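PDB 5H3H: abhydrolase domain-containing protein from Exiguobacterium antarcticum, which hydrolyses esters as an alpha/beta-hydrolase-fold esterase and probably also acts as a perhydrolase, with peracetic acid able to bind in its pocket. Local coordinates for residues B[28-33]-B[187-192]; B[123-126]-B[132-135]; B[125-130]-B[220-225]; B[140-145]-B[195-200]; B[213-218]-B[256-261]. One frame throughout, in Å; residues are numbered along the deposited sequence.

In the fold
The loop after strand 23-27 is the first to be engaged: contact 1 joins it to helix 186-198 of the helical cap, beside the peroxyacid pocket. Within that span lies contact 2, which closes a short loop between strand 114-120 and helix 139-149. Contact 3 starts from the same loop and reaches forward to 220-225, crossing contact 1. Contact 4, helix 139-149 against the end of helix 186-198, falls wholly within the span of contact 3 and also crosses contact 1, which it touches through Trp30 and Leu196. Contact 5 then crosses contact 3 and lays helix 255-267 on strand 211-217 of the central sheet.

Contact 1: B[28-33]-B[187-192]. With F50 (ethaneperoxoic acid), chain D.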
# COMPACT_ATOMS: atom_id res chain seq x y z
N HIS B 28 20.77 -5.50 -0.79
CA HIS B 28 21.72 -6.62 -0.95
C HIS B 28 21.10 -8.01 -0.76
O HIS B 28 20.01 -8.19 -0.23
CB HIS B 28 22.94 -6.40 -0.04
CG HIS B 28 22.68 -6.52 1.43
ND1 HIS B 28 22.66 -7.72 2.09
CD2 HIS B 28 22.43 -5.57 2.38
CE1 HIS B 28 22.42 -7.52 3.38
NE2 HIS B 28 22.32 -6.22 3.59
N GLY B 29 21.85 -9.03 -1.18
CA GLY B 29 21.39 -10.40 -0.91
C GLY B 29 21.91 -10.93 0.41
O GLY B 29 22.73 -10.29 1.06
N TRP B 30 21.41 -12.10 0.77
CA TRP B 30 21.85 -12.86 1.93
C TRP B 30 23.20 -13.54 1.56
O TRP B 30 23.29 -14.11 0.46
CB TRP B 30 20.79 -13.89 2.25
CG TRP B 30 21.10 -14.85 3.38
CD1 TRP B 30 20.75 -14.71 4.68
CD2 TRP B 30 21.77 -16.11 3.28
NE1 TRP B 30 21.18 -15.78 5.41
CE2 TRP B 30 21.80 -16.67 4.57
CE3 TRP B 30 22.36 -16.83 2.22
CZ2 TRP B 30 22.39 -17.93 4.84
CZ3 TRP B 30 22.95 -18.03 2.49
CH2 TRP B 30 22.97 -18.58 3.78
N PRO B 31 24.21 -13.55 2.46
CA PRO B 31 24.22 -12.85 3.74
C PRO B 31 25.33 -11.82 3.71
O PRO B 31 26.25 -11.81 4.53
CB PRO B 31 24.48 -13.98 4.72
CG PRO B 31 25.39 -14.91 3.92
CD PRO B 31 25.23 -14.63 2.47
N ALA B 32 25.25 -10.93 2.71
CA ALA B 32 26.35 -10.02 2.46
C ALA B 32 26.02 -8.64 3.11
O ALA B 32 25.50 -8.59 4.25
CB ALA B 32 26.58 -9.93 0.98
N ASN B 33 26.38 -7.56 2.41
CA ASN B 33 25.97 -6.19 2.78
C ASN B 33 26.01 -5.28 1.54
O ASN B 33 26.39 -5.76 0.49
CB ASN B 33 26.77 -5.61 3.96
CG ASN B 33 28.25 -5.53 3.69
OD1 ASN B 33 28.68 -4.80 2.81
ND2 ASN B 33 29.04 -6.22 4.49
N HIS B 187 23.46 -14.47 13.95
CA HIS B 187 22.05 -14.71 14.32
C HIS B 187 21.11 -14.08 13.29
O HIS B 187 20.07 -14.64 12.98
CB HIS B 187 21.75 -14.25 15.70
CG HIS B 187 22.18 -12.86 15.98
ND1 HIS B 187 21.27 -11.85 16.17
CD2 HIS B 187 23.40 -12.28 16.00
CE1 HIS B 187 21.92 -10.73 16.41
NE2 HIS B 187 23.21 -10.96 16.33
N GLY B 188 21.48 -12.94 12.72
CA GLY B 188 20.75 -12.43 11.54
C GLY B 188 20.79 -13.36 10.35
O GLY B 188 19.77 -13.60 9.72
N THR B 189 21.98 -13.88 10.05
CA THR B 189 22.15 -14.82 8.99
C THR B 189 21.17 -15.98 9.19
O THR B 189 20.47 -16.34 8.26
CB THR B 189 23.60 -15.32 8.89
OG1 THR B 189 24.44 -14.21 8.56
CG2 THR B 189 23.76 -16.43 7.88
N ILE B 190 21.08 -16.51 10.41
CA ILE B 190 20.11 -17.61 10.65
C ILE B 190 18.64 -17.20 10.47
O ILE B 190 17.91 -17.84 9.73
CB ILE B 190 20.36 -18.22 12.03
CG1 ILE B 190 21.68 -19.03 11.95
CG2 ILE B 190 19.16 -19.01 12.52
CD1 ILE B 190 22.26 -19.31 13.30
N GLN B 191 18.22 -16.16 11.16
CA GLN B 191 16.84 -15.66 11.08
C GLN B 191 16.40 -15.28 9.65
O GLN B 191 15.28 -15.61 9.24
CB GLN B 191 16.61 -14.48 12.06
CG GLN B 191 16.86 -14.76 13.57
CD GLN B 191 16.01 -15.86 14.17
OE1 GLN B 191 16.24 -17.06 13.95
NE2 GLN B 191 15.05 -15.47 14.96
N SER B 192 17.30 -14.71 8.83
CA SER B 192 16.96 -14.42 7.43
C SER B 192 16.85 -15.65 6.58
O SER B 192 16.05 -15.65 5.66
CB SER B 192 17.99 -13.51 6.75
OG SER B 192 18.15 -12.26 7.39
C F50 D . 20.19 -14.76 -1.45
OX1 F50 D . 22.44 -13.72 -2.09
O F50 D . 19.75 -13.77 -0.91
OXT F50 D . 21.33 -14.58 -2.37
CH3 F50 D . 19.58 -16.11 -1.18
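In the peroxyacid pocket of this alpha/beta hydrolase, Trp30 binds the ligand with its backbone and reaches helix 186-198 with its indole. Its backbone N donates to the ligand atom O over 2.9 Å, and the same ligand is hydrogen-bonded by Met97 N and His248 NE2. With CG anti to the backbone N (chi1 176°), the indole extends toward the helix, where NE1 donates to Thr189 O at 3.0 Å. The bond is nearly straight, 168° at the hydrogen, and the acceptor lies close to the indole plane, so the bond should restrain rotation of the ring. Thr189 CG2 sits 3.6 Å from NE1 of Trp30, while Ser192 CB approaches Trp30 CD1 at 3.7 Å. Pro31 CB, following a cis peptide, lies over one indole face and stands 3.8 Å from Thr189 OG1; that hydroxyl is hydrogen-bonded to Ser185 O. A leucine in place of Trp30 would probably leave Thr189 O without its indole donor and open a gap beside Ser192. Phe160 of helix 153-164 meets the indole edge-to-face, Met156 adds a second contact from that helix, and Met97 at the start of helix 97-109 touches both Trp30 and Ser192.

Contact 2: B[123-126]-B[132-135]; sequences AAPV and GYPY
Tyr133 carries the contact, its ring reaching back to Pro125 and Val126. A first torsion of -172°, which sets CG opposite the backbone N, projects the Tyr133 ring into the preceding part of the loop, and OH donates to Val126 O at 2.8 Å. The bond lies in the carbonyl plane, on a lone pair, with an angle of 132° at the oxygen. Val126 CG2 rests over one ring face, 3.8 Å from the Tyr133 centroid and 21° off the normal, in a CH-pi contact. Pro125 approaches obliquely, its CG 3.9 Å from Tyr133 CE1; a cis peptide precedes this proline. Both segments belong to the long connection between strand 114-120 and helix 139-149, the region where this alpha/beta hydrolase passes from its central sheet into its helical cap, and the tyrosine hydroxyl bridges the connection across six intervening residues. Pro134 then forms the centre of an inverse gamma turn, with a weak bond from Tyr135 N to Tyr133 O at 3.0 Å. The turn brings Tyr135 CD2 over the ring face of Tyr133 opposite Val126. Beyond it, the Tyr135 side chain packs on Glu226 and Phe227 of helix 225-234.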
# COMPACT_ATOMS: atom_id res chain seq x y z
N ALA B 123 15.05 -13.69 -5.03
CA ALA B 123 14.44 -14.80 -4.30
C ALA B 123 12.93 -14.62 -4.24
O ALA B 123 12.32 -14.39 -3.20
CB ALA B 123 15.03 -14.91 -2.92
N ALA B 124 12.31 -14.74 -5.39
CA ALA B 124 10.87 -14.46 -5.50
C ALA B 124 10.28 -15.14 -6.71
O ALA B 124 11.01 -15.33 -7.67
CB ALA B 124 10.58 -12.97 -5.55
N PRO B 125 8.99 -15.48 -6.66
CA PRO B 125 8.08 -15.23 -5.49
C PRO B 125 8.27 -16.08 -4.23
O PRO B 125 7.70 -15.73 -3.17
CB PRO B 125 6.66 -15.52 -6.05
CG PRO B 125 6.89 -16.16 -7.38
CD PRO B 125 8.20 -15.61 -7.90
N VAL B 126 9.02 -17.17 -4.35
CA VAL B 126 9.33 -18.02 -3.24
C VAL B 126 10.71 -18.53 -3.53
O VAL B 126 11.07 -18.81 -4.66
CB VAL B 126 8.41 -19.25 -3.10
CG1 VAL B 126 8.31 -19.67 -1.64
CG2 VAL B 126 7.02 -19.02 -3.68
N GLY B 132 2.53 -26.19 -6.19
CA GLY B 132 2.69 -26.08 -7.65
C GLY B 132 3.76 -25.06 -8.03
O GLY B 132 3.56 -24.20 -8.90
N TYR B 133 4.90 -25.14 -7.34
CA TYR B 133 6.03 -24.23 -7.55
C TYR B 133 7.26 -25.10 -7.37
O TYR B 133 7.93 -25.05 -6.34
CB TYR B 133 5.94 -23.07 -6.55
CG TYR B 133 6.92 -21.94 -6.74
CD1 TYR B 133 6.71 -20.94 -7.70
CD2 TYR B 133 8.05 -21.85 -5.94
CE1 TYR B 133 7.63 -19.91 -7.87
CE2 TYR B 133 8.95 -20.82 -6.07
CZ TYR B 133 8.75 -19.83 -7.00
OH TYR B 133 9.71 -18.84 -7.07
N PRO B 134 7.52 -25.96 -8.36
CA PRO B 134 8.56 -26.98 -8.19
C PRO B 134 9.95 -26.46 -8.63
O PRO B 134 10.64 -27.07 -9.46
CB PRO B 134 8.04 -28.10 -9.09
CG PRO B 134 7.47 -27.33 -10.26
CD PRO B 134 6.79 -26.14 -9.63
N TYR B 135 10.35 -25.33 -8.05
CA TYR B 135 11.61 -24.69 -8.38
C TYR B 135 12.30 -24.22 -7.10
O TYR B 135 11.62 -23.68 -6.23
CB TYR B 135 11.39 -23.43 -9.22
CG TYR B 135 10.29 -23.46 -10.25
CD1 TYR B 135 10.47 -24.11 -11.48
CD2 TYR B 135 9.09 -22.76 -10.02
CE1 TYR B 135 9.48 -24.08 -12.45
CE2 TYR B 135 8.09 -22.73 -10.99
CZ TYR B 135 8.28 -23.38 -12.20
OH TYR B 135 7.26 -23.35 -13.15

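Contact 3: B[125-130]-B[220-225]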
# COMPACT_ATOMS: atom_id res chain seq x y z
N PRO B 125 8.99 -15.48 -6.66
CA PRO B 125 8.08 -15.23 -5.49
C PRO B 125 8.27 -16.08 -4.23
O PRO B 125 7.70 -15.73 -3.17
CB PRO B 125 6.66 -15.52 -6.05
CG PRO B 125 6.89 -16.16 -7.38
CD PRO B 125 8.20 -15.61 -7.90
N VAL B 126 9.02 -17.17 -4.35
CA VAL B 126 9.33 -18.02 -3.24
C VAL B 126 10.71 -18.53 -3.53
O VAL B 126 11.07 -18.81 -4.66
CB VAL B 126 8.41 -19.25 -3.10
CG1 VAL B 126 8.31 -19.67 -1.64
CG2 VAL B 126 7.02 -19.02 -3.68
N PHE B 127 11.49 -18.65 -2.48
CA PHE B 127 12.88 -19.15 -2.63
C PHE B 127 12.94 -20.69 -2.57
O PHE B 127 13.91 -21.29 -3.01
CB PHE B 127 13.76 -18.53 -1.51
CG PHE B 127 15.22 -18.93 -1.56
CD1 PHE B 127 16.02 -18.53 -2.60
CD2 PHE B 127 15.78 -19.68 -0.52
CE1 PHE B 127 17.36 -18.86 -2.65
CE2 PHE B 127 17.10 -20.01 -0.55
CZ PHE B 127 17.91 -19.59 -1.61
N THR B 128 11.94 -21.29 -1.93
CA THR B 128 11.88 -22.74 -1.72
C THR B 128 10.65 -23.35 -2.43
O THR B 128 9.70 -22.64 -2.77
CB THR B 128 11.94 -23.09 -0.21
OG1 THR B 128 10.88 -22.42 0.53
CG2 THR B 128 13.32 -22.68 0.33
N GLN B 129 10.71 -24.65 -2.70
CA GLN B 129 9.64 -25.32 -3.48
C GLN B 129 8.34 -25.38 -2.68
O GLN B 129 8.35 -25.35 -1.46
CB GLN B 129 10.06 -26.72 -3.89
CG GLN B 129 11.39 -26.77 -4.61
CD GLN B 129 11.50 -27.90 -5.64
OE1 GLN B 129 10.64 -28.80 -5.70
NE2 GLN B 129 12.55 -27.85 -6.46
N ARG B 130 7.22 -25.37 -3.39
CA ARG B 130 5.88 -25.43 -2.80
C ARG B 130 4.98 -26.19 -3.76
O ARG B 130 5.34 -26.39 -4.93
CB ARG B 130 5.25 -24.06 -2.60
CG ARG B 130 5.89 -23.15 -1.58
CD ARG B 130 5.54 -23.42 -0.12
NE ARG B 130 6.12 -22.34 0.68
CZ ARG B 130 7.42 -22.18 0.92
NH1 ARG B 130 8.32 -23.05 0.44
NH2 ARG B 130 7.84 -21.15 1.63
N ASP B 220 22.16 -19.58 -12.58
CA ASP B 220 22.05 -19.36 -11.17
C ASP B 220 21.65 -20.67 -10.48
O ASP B 220 20.62 -21.25 -10.81
CB ASP B 220 21.03 -18.24 -11.00
CG ASP B 220 20.94 -17.72 -9.65
OD1 ASP B 220 21.37 -18.41 -8.67
OD2 ASP B 220 20.36 -16.56 -9.54
N GLN B 221 22.48 -21.15 -9.56
CA GLN B 221 22.23 -22.36 -8.81
C GLN B 221 21.54 -22.02 -7.50
O GLN B 221 21.07 -22.89 -6.79
CB GLN B 221 23.55 -23.11 -8.57
CG GLN B 221 24.34 -23.33 -9.85
CD GLN B 221 25.54 -24.26 -9.71
OE1 GLN B 221 25.94 -24.63 -8.62
NE2 GLN B 221 26.11 -24.64 -10.83
N VAL B 222 21.53 -20.74 -7.14
CA VAL B 222 20.99 -20.31 -5.86
C VAL B 222 19.47 -20.01 -5.96
O VAL B 222 18.67 -20.55 -5.17
CB VAL B 222 21.76 -19.06 -5.39
CG1 VAL B 222 21.15 -18.51 -4.13
CG2 VAL B 222 23.24 -19.42 -5.14
N CYS B 223 19.13 -19.08 -6.87
CA CYS B 223 17.81 -18.77 -7.33
C CYS B 223 17.72 -19.21 -8.80
O CYS B 223 18.19 -18.54 -9.71
CB CYS B 223 17.53 -17.27 -7.24
SG CYS B 223 17.48 -16.69 -5.55
N PRO B 224 17.06 -20.32 -9.05
CA PRO B 224 17.05 -20.81 -10.39
C PRO B 224 16.33 -19.87 -11.38
O PRO B 224 15.32 -19.14 -11.05
CB PRO B 224 16.33 -22.18 -10.30
CG PRO B 224 15.96 -22.38 -8.89
CD PRO B 224 16.40 -21.21 -8.07
N PHE B 225 16.84 -19.89 -12.59
CA PHE B 225 16.28 -19.04 -13.63
C PHE B 225 14.76 -19.12 -13.77
O PHE B 225 14.12 -18.09 -14.13
CB PHE B 225 16.94 -19.33 -14.94
CG PHE B 225 16.50 -18.40 -16.02
CD1 PHE B 225 17.03 -17.12 -16.09
CD2 PHE B 225 15.54 -18.80 -16.96
CE1 PHE B 225 16.60 -16.24 -17.09
CE2 PHE B 225 15.13 -17.92 -17.98
CZ PHE B 225 15.64 -16.63 -18.01
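Phe127 presents the CE1 corner of its ring to Val222 and Cys223. The side chain is trans about its first bond (chi1 -178°), which brings the end of the ring nearer 220-225. Cys223 SG lies 3.6 Å from Phe127 CE1, at the ring edge and close to its plane: the sulfur is 4.8 Å from the Phe127 centroid and 85° off the normal, so the sulfur-aromatic contact faces the ring's C-H rim. Val222 adds its backbone O at 3.3 Å from Phe127 CE1, reached obliquely, and its CG1 at 4.1 Å from the same carbon. The 220-225 loop is shaped by Asp220, whose OD1 accepts from Val222 N at 2.8 Å, forming an Asx turn, and from Cys223 N at 3.0 Å. The first donor arrives nearly along the C-O axis, the second from above the carboxylate plane. Asp220 OD2 is hydrogen-bonded to His248 ND1, consistent with a Ser-His-Asp triad that also includes Ser96. Phe127 also belongs to the peroxyacid pocket and touches the ligand, as well as Val142 and Phe227. No hydrogen bond joins the two segments, so the contact is apolar and sulfur-aromatic in character; Val222 O, buried without a partner in the model, probably gains little from the nearby Phe127 CE1.

Contact 4: B[140-145]-B[195-200]; sequences DEVDAL and ALRDED
Arg197 meets Asp143 side-on, turning the NE and NH2 edge of its guanidinium to a single carboxylate oxygen. NE donates to Asp143 OD1 at 3.0 Å and NH2 to Asp143 OD1 at 2.8 Å, making a salt bridge in which two nitrogens grip one atom. The oxygen lies in the guanidinium plane, but the two flat groups are turned 65° apart. NH2 uses the syn lone pair of OD1, whereas NE comes to the syn side 33° out of the carboxylate plane. To reach this position, Arg197 starts with CG between its backbone N and carbonyl carbon (chi1 87°) and bends at chi2 and chi3. The salt bridge links helix 139-149 to the C-terminal end of helix 186-198, two helices of the cap over the active site in this alpha/beta hydrolase. NH1 of Arg197, at another edge of the guanidinium, donates to Asp198 OD2 at 3.2 Å, so one cation serves two acids. A methionine in place of Arg197 would probably leave the Asp143 carboxylate without its charged partner and free to turn. Buried Val142 points toward Arg197 and also touches Phe127 and Thr128. The backbone O of Arg197 accepts from Thr128 OG1 and Arg130 NH2, joining the helix end to loop 125-130, while neighbouring Leu196 touches the peroxyacid.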
# COMPACT_ATOMS: atom_id res chain seq x y z
N ASP B 140 13.99 -28.38 3.25
CA ASP B 140 14.99 -29.14 4.00
C ASP B 140 16.43 -28.73 3.57
O ASP B 140 17.34 -28.68 4.43
CB ASP B 140 14.68 -30.66 3.97
CG ASP B 140 13.26 -31.01 4.53
OD1 ASP B 140 12.63 -30.22 5.29
OD2 ASP B 140 12.74 -32.11 4.19
N GLU B 141 16.64 -28.37 2.29
CA GLU B 141 17.94 -27.80 1.90
C GLU B 141 18.31 -26.49 2.64
O GLU B 141 19.46 -26.25 2.90
CB GLU B 141 18.11 -27.64 0.39
CG GLU B 141 18.35 -28.98 -0.30
CD GLU B 141 18.03 -29.01 -1.80
OE1 GLU B 141 18.54 -29.92 -2.49
OE2 GLU B 141 17.25 -28.19 -2.29
N VAL B 142 17.34 -25.66 2.98
CA VAL B 142 17.68 -24.41 3.68
C VAL B 142 17.92 -24.65 5.17
O VAL B 142 18.80 -24.03 5.80
CB VAL B 142 16.63 -23.28 3.44
CG1 VAL B 142 16.55 -22.86 1.97
CG2 VAL B 142 15.26 -23.71 3.87
N ASP B 143 17.14 -25.56 5.75
CA ASP B 143 17.45 -26.08 7.09
C ASP B 143 18.88 -26.63 7.19
O ASP B 143 19.54 -26.36 8.17
CB ASP B 143 16.45 -27.15 7.54
CG ASP B 143 15.08 -26.56 7.90
OD1 ASP B 143 15.00 -25.44 8.46
OD2 ASP B 143 14.06 -27.25 7.64
N ALA B 144 19.34 -27.30 6.14
CA ALA B 144 20.73 -27.76 6.05
C ALA B 144 21.74 -26.61 6.14
O ALA B 144 22.73 -26.72 6.85
CB ALA B 144 20.97 -28.56 4.77
N LEU B 145 21.49 -25.51 5.42
CA LEU B 145 22.32 -24.32 5.56
C LEU B 145 22.30 -23.69 6.94
O LEU B 145 23.35 -23.25 7.47
CB LEU B 145 21.92 -23.25 4.54
CG LEU B 145 22.33 -23.44 3.10
CD1 LEU B 145 21.79 -22.29 2.28
CD2 LEU B 145 23.81 -23.56 2.91
N ALA B 195 13.33 -16.83 7.08
CA ALA B 195 12.45 -16.04 6.21
C ALA B 195 12.61 -16.50 4.76
O ALA B 195 11.61 -16.69 4.04
CB ALA B 195 12.78 -14.57 6.37
N LEU B 196 13.85 -16.72 4.31
CA LEU B 196 14.05 -17.31 2.98
C LEU B 196 13.30 -18.62 2.85
O LEU B 196 12.65 -18.89 1.82
CB LEU B 196 15.52 -17.50 2.56
CG LEU B 196 16.22 -16.24 2.08
CD1 LEU B 196 17.72 -16.37 2.29
CD2 LEU B 196 15.90 -15.89 0.63
N ARG B 197 13.32 -19.43 3.90
CA ARG B 197 12.70 -20.70 3.76
C ARG B 197 11.19 -20.56 3.60
O ARG B 197 10.59 -21.26 2.79
CB ARG B 197 13.10 -21.65 4.90
CG ARG B 197 12.36 -21.69 6.19
CD ARG B 197 12.04 -23.15 6.60
NE ARG B 197 12.80 -23.56 7.75
CZ ARG B 197 12.57 -23.20 9.02
NH1 ARG B 197 11.58 -22.38 9.36
NH2 ARG B 197 13.38 -23.67 9.94
N ASP B 198 10.61 -19.62 4.34
CA ASP B 198 9.16 -19.64 4.61
C ASP B 198 8.34 -18.62 3.84
O ASP B 198 7.15 -18.84 3.68
CB ASP B 198 8.89 -19.40 6.09
CG ASP B 198 9.28 -20.56 6.98
OD1 ASP B 198 9.52 -21.72 6.53
OD2 ASP B 198 9.36 -20.32 8.19
N GLU B 199 8.93 -17.52 3.39
CA GLU B 199 8.18 -16.41 2.81
C GLU B 199 7.68 -16.77 1.41
O GLU B 199 8.34 -17.48 0.68
CB GLU B 199 9.03 -15.14 2.75
CG GLU B 199 9.39 -14.53 4.08
CD GLU B 199 8.40 -13.49 4.59
OE1 GLU B 199 7.41 -13.17 3.91
OE2 GLU B 199 8.62 -12.98 5.69
N ASP B 200 6.50 -16.29 1.05
CA ASP B 200 5.83 -16.69 -0.18
C ASP B 200 5.07 -15.47 -0.71
O ASP B 200 4.08 -15.06 -0.12
CB ASP B 200 4.88 -17.90 0.10
CG ASP B 200 3.81 -18.15 -1.04
OD1 ASP B 200 3.82 -17.51 -2.14
OD2 ASP B 200 2.94 -19.02 -0.82

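Contact 5: B[213-218]-B[256-261]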
# COMPACT_ATOMS: atom_id res chain seq x y z
N LEU B 213 12.08 -4.15 -14.20
CA LEU B 213 13.09 -4.89 -14.93
C LEU B 213 13.59 -6.07 -14.10
O LEU B 213 14.03 -5.86 -12.96
CB LEU B 213 14.28 -4.01 -15.21
CG LEU B 213 15.47 -4.72 -15.86
CD1 LEU B 213 15.01 -5.22 -17.23
CD2 LEU B 213 16.67 -3.80 -15.97
N ILE B 214 13.57 -7.28 -14.71
CA ILE B 214 14.07 -8.50 -14.10
C ILE B 214 15.40 -8.79 -14.79
O ILE B 214 15.45 -8.91 -16.01
CB ILE B 214 13.11 -9.73 -14.33
CG1 ILE B 214 11.64 -9.41 -14.01
CG2 ILE B 214 13.60 -10.97 -13.57
CD1 ILE B 214 11.44 -8.85 -12.64
N MET B 215 16.45 -8.94 -13.98
CA MET B 215 17.79 -9.28 -14.43
C MET B 215 18.06 -10.64 -13.78
O MET B 215 17.90 -10.76 -12.53
CB MET B 215 18.80 -8.19 -13.94
CG MET B 215 18.94 -6.99 -14.85
SD MET B 215 20.31 -5.82 -14.55
CE MET B 215 19.44 -5.01 -13.32
N HIS B 216 18.45 -11.68 -14.55
CA HIS B 216 18.70 -12.97 -13.91
C HIS B 216 19.68 -13.82 -14.75
O HIS B 216 19.61 -13.81 -15.99
CB HIS B 216 17.39 -13.70 -13.75
CG HIS B 216 17.31 -14.55 -12.54
ND1 HIS B 216 16.45 -14.26 -11.52
CD2 HIS B 216 17.89 -15.73 -12.23
CE1 HIS B 216 16.53 -15.22 -10.60
NE2 HIS B 216 17.41 -16.11 -11.01
N GLY B 217 20.59 -14.49 -14.04
CA GLY B 217 21.57 -15.42 -14.62
C GLY B 217 20.94 -16.73 -15.08
O GLY B 217 20.21 -17.40 -14.32
N LYS B 218 21.26 -17.12 -16.31
CA LYS B 218 20.77 -18.38 -16.83
C LYS B 218 21.30 -19.53 -15.98
O LYS B 218 20.56 -20.49 -15.75
CB LYS B 218 21.16 -18.55 -18.31
CG LYS B 218 20.28 -19.54 -19.06
CD LYS B 218 18.82 -19.08 -19.10
CE LYS B 218 17.98 -19.82 -20.14
NZ LYS B 218 18.14 -21.31 -20.05
N GLU B 256 30.27 -5.67 -16.44
CA GLU B 256 30.01 -4.58 -17.36
C GLU B 256 28.58 -4.54 -17.89
O GLU B 256 27.91 -3.46 -17.86
CB GLU B 256 31.01 -4.63 -18.51
CG GLU B 256 31.25 -3.29 -19.17
CD GLU B 256 32.33 -2.48 -18.47
OE1 GLU B 256 32.52 -2.65 -17.25
OE2 GLU B 256 32.99 -1.65 -19.15
N LYS B 257 28.07 -5.71 -18.31
CA LYS B 257 26.69 -5.77 -18.80
C LYS B 257 25.67 -5.47 -17.67
O LYS B 257 24.69 -4.70 -17.83
CB LYS B 257 26.42 -7.13 -19.43
CG LYS B 257 25.09 -7.18 -20.16
CD LYS B 257 24.76 -8.60 -20.58
CE LYS B 257 23.31 -8.74 -20.92
NZ LYS B 257 22.98 -10.14 -21.32
N PHE B 258 25.91 -6.05 -16.51
CA PHE B 258 25.02 -5.81 -15.38
C PHE B 258 25.00 -4.31 -15.07
O PHE B 258 23.91 -3.73 -15.00
CB PHE B 258 25.46 -6.63 -14.16
CG PHE B 258 24.51 -6.51 -12.99
CD1 PHE B 258 23.39 -7.29 -12.91
CD2 PHE B 258 24.74 -5.59 -12.00
CE1 PHE B 258 22.49 -7.17 -11.86
CE2 PHE B 258 23.86 -5.49 -10.95
CZ PHE B 258 22.74 -6.27 -10.88
N THR B 259 26.17 -3.69 -14.88
CA THR B 259 26.26 -2.26 -14.58
C THR B 259 25.64 -1.38 -15.66
O THR B 259 24.88 -0.49 -15.39
CB THR B 259 27.72 -1.78 -14.24
OG1 THR B 259 28.67 -2.19 -15.24
CG2 THR B 259 28.19 -2.38 -13.06
N GLU B 260 25.95 -1.62 -16.91
CA GLU B 260 25.47 -0.70 -17.91
C GLU B 260 23.96 -0.90 -18.25
O GLU B 260 23.30 0.05 -18.53
CB GLU B 260 26.42 -0.72 -19.11
CG GLU B 260 27.85 -0.25 -18.77
CD GLU B 260 27.97 1.21 -18.28
OE1 GLU B 260 28.81 1.47 -17.39
OE2 GLU B 260 27.28 2.12 -18.80
N THR B 261 23.40 -2.11 -18.09
CA THR B 261 21.95 -2.32 -18.08
C THR B 261 21.24 -1.57 -16.91
O THR B 261 20.14 -1.02 -17.06
CB THR B 261 21.64 -3.83 -17.94
OG1 THR B 261 22.31 -4.57 -18.97
CG2 THR B 261 20.17 -4.14 -18.03
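Met215 on strand 211-217 packs against Phe258 and Thr261 of helix 255-267, a helix laid on the central sheet of the alpha/beta hydrolase fold. Strand and helix run antiparallel, at 175° between their N-to-C directions, the axes of the two short segments coming within 10.8 Å. The Met215 side chain leaves the strand toward the helix with CG anti to the carbonyl carbon (chi1 -86°), remains extended through chi2, then bends at chi3 to place its methyl CE beside the aromatic ring. Its SD lies 3.7 Å from Phe258 CE1 and 4.3 Å from the Phe258 centroid, 36° off the normal, an oblique Met-aromatic contact in which the two side chains cross at about a right angle. The trans rotamer of Phe258 brings the end of its ring nearer the strand. Thr261 turns its methyl to the sheet, CG2 standing 3.9 Å from Met215 SD, and the same Thr261 methyl meets Leu213 CD2 at 4.1 Å. The other branch of this threonine turns back to its own helix, where Thr261 OG1 donates to Lys257 O at 2.6 Å, reaching that carbonyl from the face opposite Thr261 N.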